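Acyl-CoA thioesterase II (Mycobacterium avium subsp. paratuberculosis, PDB 4R9Z) probably hydrolyses fatty acyl-CoA thioesters to free fatty acids and coenzyme A, as expected of a double hot-dog thioesterase. Local coordinates at residues 82-85 with 90-93; 43-48 with 76-81. All coordinates share one frame; numbering follows the deposited sequence.

Contact 1. Residues 82-85 with 90-93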
loop_
_atom_site.group_PDB
_atom_site.type_symbol
_atom_site.label_atom_id
_atom_site.label_comp_id
_atom_site.label_asym_id
_atom_site.label_seq_id
_atom_site.Cartn_x
_atom_site.Cartn_y
_atom_site.Cartn_z
ATOM N N ASP B 82 16.623 10.251 2.081
ATOM C CA ASP B 82 15.712 11.272 2.585
ATOM C C ASP B 82 14.806 11.802 1.465
ATOM O O ASP B 82 15.237 12.588 0.629
ATOM C CB ASP B 82 16.522 12.411 3.223
ATOM C CG ASP B 82 15.658 13.575 3.692
ATOM O OD1 ASP B 82 14.434 13.406 3.861
ATOM O OD2 ASP B 82 16.215 14.669 3.910
ATOM N N LEU B 83 13.560 11.336 1.445
ATOM C CA LEU B 83 12.558 11.774 0.474
ATOM C C LEU B 83 11.922 13.088 0.887
ATOM O O LEU B 83 11.597 13.928 0.049
ATOM C CB LEU B 83 11.473 10.713 0.292
ATOM C CG LEU B 83 11.977 9.344 -0.159
ATOM C CD1 LEU B 83 10.811 8.389 -0.336
ATOM C CD2 LEU B 83 12.784 9.473 -1.441
ATOM N N GLN B 84 11.703 13.240 2.186
ATOM C CA GLN B 84 11.165 14.481 2.701
ATOM C C GLN B 84 11.496 14.688 4.167
ATOM O O GLN B 84 11.424 13.764 4.973
ATOM C CB GLN B 84 9.651 14.512 2.519
ATOM C CG GLN B 84 9.018 15.800 3.002
ATOM C CD GLN B 84 7.657 15.584 3.609
ATOM O OE1 GLN B 84 7.394 14.548 4.219
ATOM N NE2 GLN B 84 6.775 16.563 3.446
ATOM N N GLU B 85 11.845 15.916 4.512
ATOM C CA GLU B 85 12.103 16.256 5.895
ATOM C C GLU B 85 11.420 17.574 6.182
ATOM O O GLU B 85 11.962 18.641 5.905
ATOM C CB GLU B 85 13.605 16.332 6.176
ATOM C CG GLU B 85 13.948 16.483 7.650
ATOM C CD GLU B 85 13.523 15.280 8.480
ATOM O OE1 GLU B 85 13.427 14.163 7.924
ATOM O OE2 GLU B 85 13.289 15.448 9.693
ATOM N N SER B 90 8.028 13.245 7.753
ATOM C CA SER B 90 9.262 12.746 7.176
ATOM C C SER B 90 8.938 11.591 6.233
ATOM O O SER B 90 7.969 10.860 6.440
ATOM C CB SER B 90 10.230 12.285 8.269
ATOM O OG SER B 90 10.656 13.371 9.069
ATOM N N ALA B 91 9.748 11.436 5.194
ATOM C CA ALA B 91 9.596 10.322 4.273
ATOM C C ALA B 91 10.958 9.713 3.982
ATOM O O ALA B 91 11.953 10.427 3.865
ATOM C CB ALA B 91 8.930 10.776 2.993
ATOM N N ARG B 92 11.001 8.389 3.889
ATOM C CA ARG B 92 12.250 7.686 3.610
ATOM C C ARG B 92 12.092 6.639 2.520
ATOM O O ARG B 92 11.024 6.056 2.357
ATOM C CB ARG B 92 12.793 7.024 4.879
ATOM C CG ARG B 92 13.061 7.996 6.011
ATOM C CD ARG B 92 14.207 8.927 5.661
ATOM N NE ARG B 92 14.560 9.794 6.778
ATOM C CZ ARG B 92 14.242 11.081 6.836
ATOM N NH1 ARG B 92 13.571 11.635 5.840
ATOM N NH2 ARG B 92 14.592 11.812 7.884
ATOM N N ARG B 93 13.168 6.425 1.771
ATOM C CA ARG B 93 13.300 5.270 0.895
ATOM C C ARG B 93 14.332 4.345 1.520
ATOM O O ARG B 93 15.343 4.808 2.035
ATOM C CB ARG B 93 13.757 5.665 -0.508
ATOM C CG ARG B 93 14.089 4.462 -1.383
ATOM C CD ARG B 93 14.814 4.834 -2.680
ATOM N NE ARG B 93 14.503 6.170 -3.181
ATOM C CZ ARG B 93 15.366 6.918 -3.865
ATOM N NH1 ARG B 93 16.587 6.456 -4.107
ATOM N NH2 ARG B 93 15.016 8.128 -4.299
#

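Contact 2. Residues 43-48 with 76-81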
loop_
_atom_site.group_PDB
_atom_site.type_symbol
_atom_site.label_atom_id
_atom_site.label_comp_id
_atom_site.label_asym_id
_atom_site.label_seq_id
_atom_site.Cartn_x
_atom_site.Cartn_y
_atom_site.Cartn_z
ATOM N N SER B 43 11.667 -6.509 5.904
ATOM C CA SER B 43 10.907 -5.264 5.871
ATOM C C SER B 43 10.881 -4.607 7.249
ATOM O O SER B 43 10.795 -3.387 7.363
ATOM C CB SER B 43 9.478 -5.499 5.375
ATOM O OG SER B 43 8.687 -6.147 6.353
ATOM N N ALA B 44 10.939 -5.423 8.296
ATOM C CA ALA B 44 11.006 -4.907 9.658
ATOM C C ALA B 44 12.340 -4.215 9.906
ATOM O O ALA B 44 12.398 -3.164 10.545
ATOM C CB ALA B 44 10.798 -6.024 10.664
ATOM N N GLN B 45 13.409 -4.823 9.403
ATOM C CA GLN B 45 14.739 -4.241 9.501
ATOM C C GLN B 45 14.816 -2.931 8.724
ATOM O O GLN B 45 15.360 -1.939 9.208
ATOM C CB GLN B 45 15.796 -5.225 8.993
ATOM C CG GLN B 45 16.146 -6.328 9.980
ATOM C CD GLN B 45 17.246 -7.241 9.475
ATOM O OE1 GLN B 45 17.376 -7.479 8.271
ATOM N NE2 GLN B 45 18.042 -7.769 10.398
ATOM N N ALA B 46 14.262 -2.938 7.517
ATOM C CA ALA B 46 14.267 -1.758 6.662
ATOM C C ALA B 46 13.478 -0.616 7.298
ATOM O O ALA B 46 13.826 0.553 7.138
ATOM C CB ALA B 46 13.705 -2.096 5.299
ATOM N N LEU B 47 12.424 -0.962 8.029
ATOM C CA LEU B 47 11.606 0.033 8.702
ATOM C C LEU B 47 12.375 0.656 9.851
ATOM O O LEU B 47 12.266 1.853 10.103
ATOM C CB LEU B 47 10.309 -0.580 9.221
ATOM C CG LEU B 47 9.413 0.423 9.956
ATOM C CD1 LEU B 47 8.959 1.549 9.030
ATOM C CD2 LEU B 47 8.221 -0.265 10.626
ATOM N N LEU B 48 13.159 -0.161 10.543
ATOM C CA LEU B 48 14.000 0.347 11.618
ATOM C C LEU B 48 15.089 1.244 11.053
ATOM O O LEU B 48 15.445 2.259 11.652
ATOM C CB LEU B 48 14.615 -0.801 12.421
ATOM C CG LEU B 48 13.617 -1.488 13.351
ATOM C CD1 LEU B 48 14.166 -2.800 13.889
ATOM C CD2 LEU B 48 13.242 -0.545 14.480
ATOM N N VAL B 76 22.579 -8.228 5.263
ATOM C CA VAL B 76 21.941 -7.355 4.281
ATOM C C VAL B 76 22.292 -5.878 4.486
ATOM O O VAL B 76 22.221 -5.364 5.604
ATOM C CB VAL B 76 20.401 -7.520 4.333
ATOM C CG1 VAL B 76 19.704 -6.497 3.442
ATOM C CG2 VAL B 76 20.006 -8.947 3.969
ATOM N N ASP B 77 22.644 -5.193 3.400
ATOM C CA ASP B 77 22.960 -3.766 3.458
ATOM C C ASP B 77 21.726 -2.916 3.192
ATOM O O ASP B 77 21.110 -3.030 2.130
ATOM C CB ASP B 77 24.042 -3.396 2.439
ATOM C CG ASP B 77 25.308 -4.214 2.595
ATOM O OD1 ASP B 77 25.748 -4.435 3.743
ATOM O OD2 ASP B 77 25.868 -4.632 1.559
ATOM N N PHE B 78 21.384 -2.048 4.140
ATOM C CA PHE B 78 20.258 -1.138 3.965
ATOM C C PHE B 78 20.721 0.288 3.704
ATOM O O PHE B 78 21.371 0.900 4.551
ATOM C CB PHE B 78 19.350 -1.150 5.195
ATOM C CG PHE B 78 18.726 -2.482 5.484
ATOM C CD1 PHE B 78 19.420 -3.451 6.190
ATOM C CD2 PHE B 78 17.436 -2.761 5.061
ATOM C CE1 PHE B 78 18.842 -4.671 6.459
ATOM C CE2 PHE B 78 16.854 -3.984 5.327
ATOM C CZ PHE B 78 17.557 -4.939 6.026
ATOM N N GLU B 79 20.383 0.817 2.533
ATOM C CA GLU B 79 20.615 2.227 2.244
ATOM C C GLU B 79 19.331 3.023 2.441
ATOM O O GLU B 79 18.281 2.658 1.911
ATOM C CB GLU B 79 21.135 2.427 0.817
ATOM C CG GLU B 79 21.352 3.898 0.457
ATOM C CD GLU B 79 21.645 4.127 -1.019
ATOM O OE1 GLU B 79 21.402 3.212 -1.837
ATOM O OE2 GLU B 79 22.100 5.240 -1.361
ATOM N N VAL B 80 19.419 4.106 3.208
ATOM C CA VAL B 80 18.284 4.996 3.434
ATOM C C VAL B 80 18.444 6.298 2.650
ATOM O O VAL B 80 19.549 6.827 2.527
ATOM C CB VAL B 80 18.109 5.327 4.929
ATOM C CG1 VAL B 80 16.873 6.182 5.151
ATOM C CG2 VAL B 80 18.036 4.055 5.749
ATOM N N VAL B 81 17.338 6.790 2.097
ATOM C CA VAL B 81 17.331 8.039 1.349
ATOM C C VAL B 81 16.254 8.990 1.886
ATOM O O VAL B 81 15.131 8.576 2.155
ATOM C CB VAL B 81 17.115 7.786 -0.155
ATOM C CG1 VAL B 81 16.904 9.096 -0.902
ATOM C CG2 VAL B 81 18.299 7.027 -0.732
#

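Contact 1. Residues 82-85 with 90-93
Arg92 reaches across the hairpin to two acids, Asp82 and Glu85, and the three form a salt-bridge network. Asp82 OD1 lies 2.8 Å from Arg92 NH1, with the carboxylate turned 70° against the guanidinium. Glu85 OE1 receives Arg92 NH2 at 2.6 Å. That oxygen is near the guanidinium plane, but NH2 stands above the plane of the carboxylate. Ser90 OG donates to Glu85 OE1 from the opposite face, at 3.1 Å. The arginine chain bends at chi2 (-67°), and its guanidinium comes to lie against the 82-85 side; NH1 also bonds Ala91 O at 2.8 Å. Several acceptors thus restrict rotation of the guanidinium, and Thr53 takes its NE.

The backbone bonds define a classic beta bulge. Leu83 N (3.0 Å) and Gln84 N (3.3 Å) both donate to Ala91 O, so two residues face one. Ala91 N returns a bond to Gln84 O at 2.9 Å.

The apolar packing is on Leu83. Its CB meets Ala91 CB at 3.7 Å, and its branches lie against the backbone of Arg92 and the side chain of Arg93.

Arg93 forms a salt bridge with Glu105 of the second subunit, and Gln84 bonds Arg220 of that subunit. The bulge therefore lies at the dimer interface. Within the chain, strand 89-98 runs between strand 76-85 and strand 101-111, and Trp23 packs on Asp82 and Arg92.

Contact 2. Residues 43-48 with 76-81
Gln45 and Ala46 of helix 39-52 meet Phe78 of strand 76-85. This is helix-on-sheet packing of the hot-dog fold, in which a long helix is wrapped by an antiparallel sheet. Both segments belong to the N-terminal hot-dog unit. The other sides of this helix turn pack on strand 58-66 and helix 188-201.

Gln45 is the first residue to reach the strand. Its CB sits 3.5 Å from Phe78 CZ. The chain then runs extended past the end of the ring, and OE1 arrives at the ring edge, near its plane. Gln45 OE1 to Phe78 CZ, at 3.4 Å, is the closest approach of the two segments. The amide stands almost perpendicular to the ring, at 89°. The buried amide is held by outside partners: OE1 accepts from Gln29, and NE2 donates to Thr14 O and Gln28 O. These bonds fix its rotation beside the ring.

Ala46 comes next. Its small side chain lets the helix backbone approach, and Ala46 N is 3.6 Å from Phe78 CE2. Ala46 CA is 3.7 Å from Phe78 CD2, so this side of the ring lies along the helix backbone.

Phe78 has CG anti to its carbonyl carbon (chi1 -62°), which carries the ring to the helix. Val94 and Ala96 of strand 89-98 also touch it. One ring face takes Val76 CG1, offset toward the rim. Against the helix, Ala46 CB packs 3.7 Å from Phe78 CE2.

In the fold
Both contacts lie in the N-terminal hot-dog unit and share strand 76-85. Their centres are about 13 Å apart. Along the chain, both segments of contact 2 precede those of contact 1: the helix comes first, then the strand, whose last residues turn into the hairpin with strand 89-98. The two meet where Arg93 O lies 2.8 Å from Val81 N, a probable backbone hydrogen bond. Contact 2 fastens the early part of the strand to the buried helix. Contact 1 pairs its bulged end with the next strand and borders the second subunit. One strand thus links the core of the unit to the dimer interface.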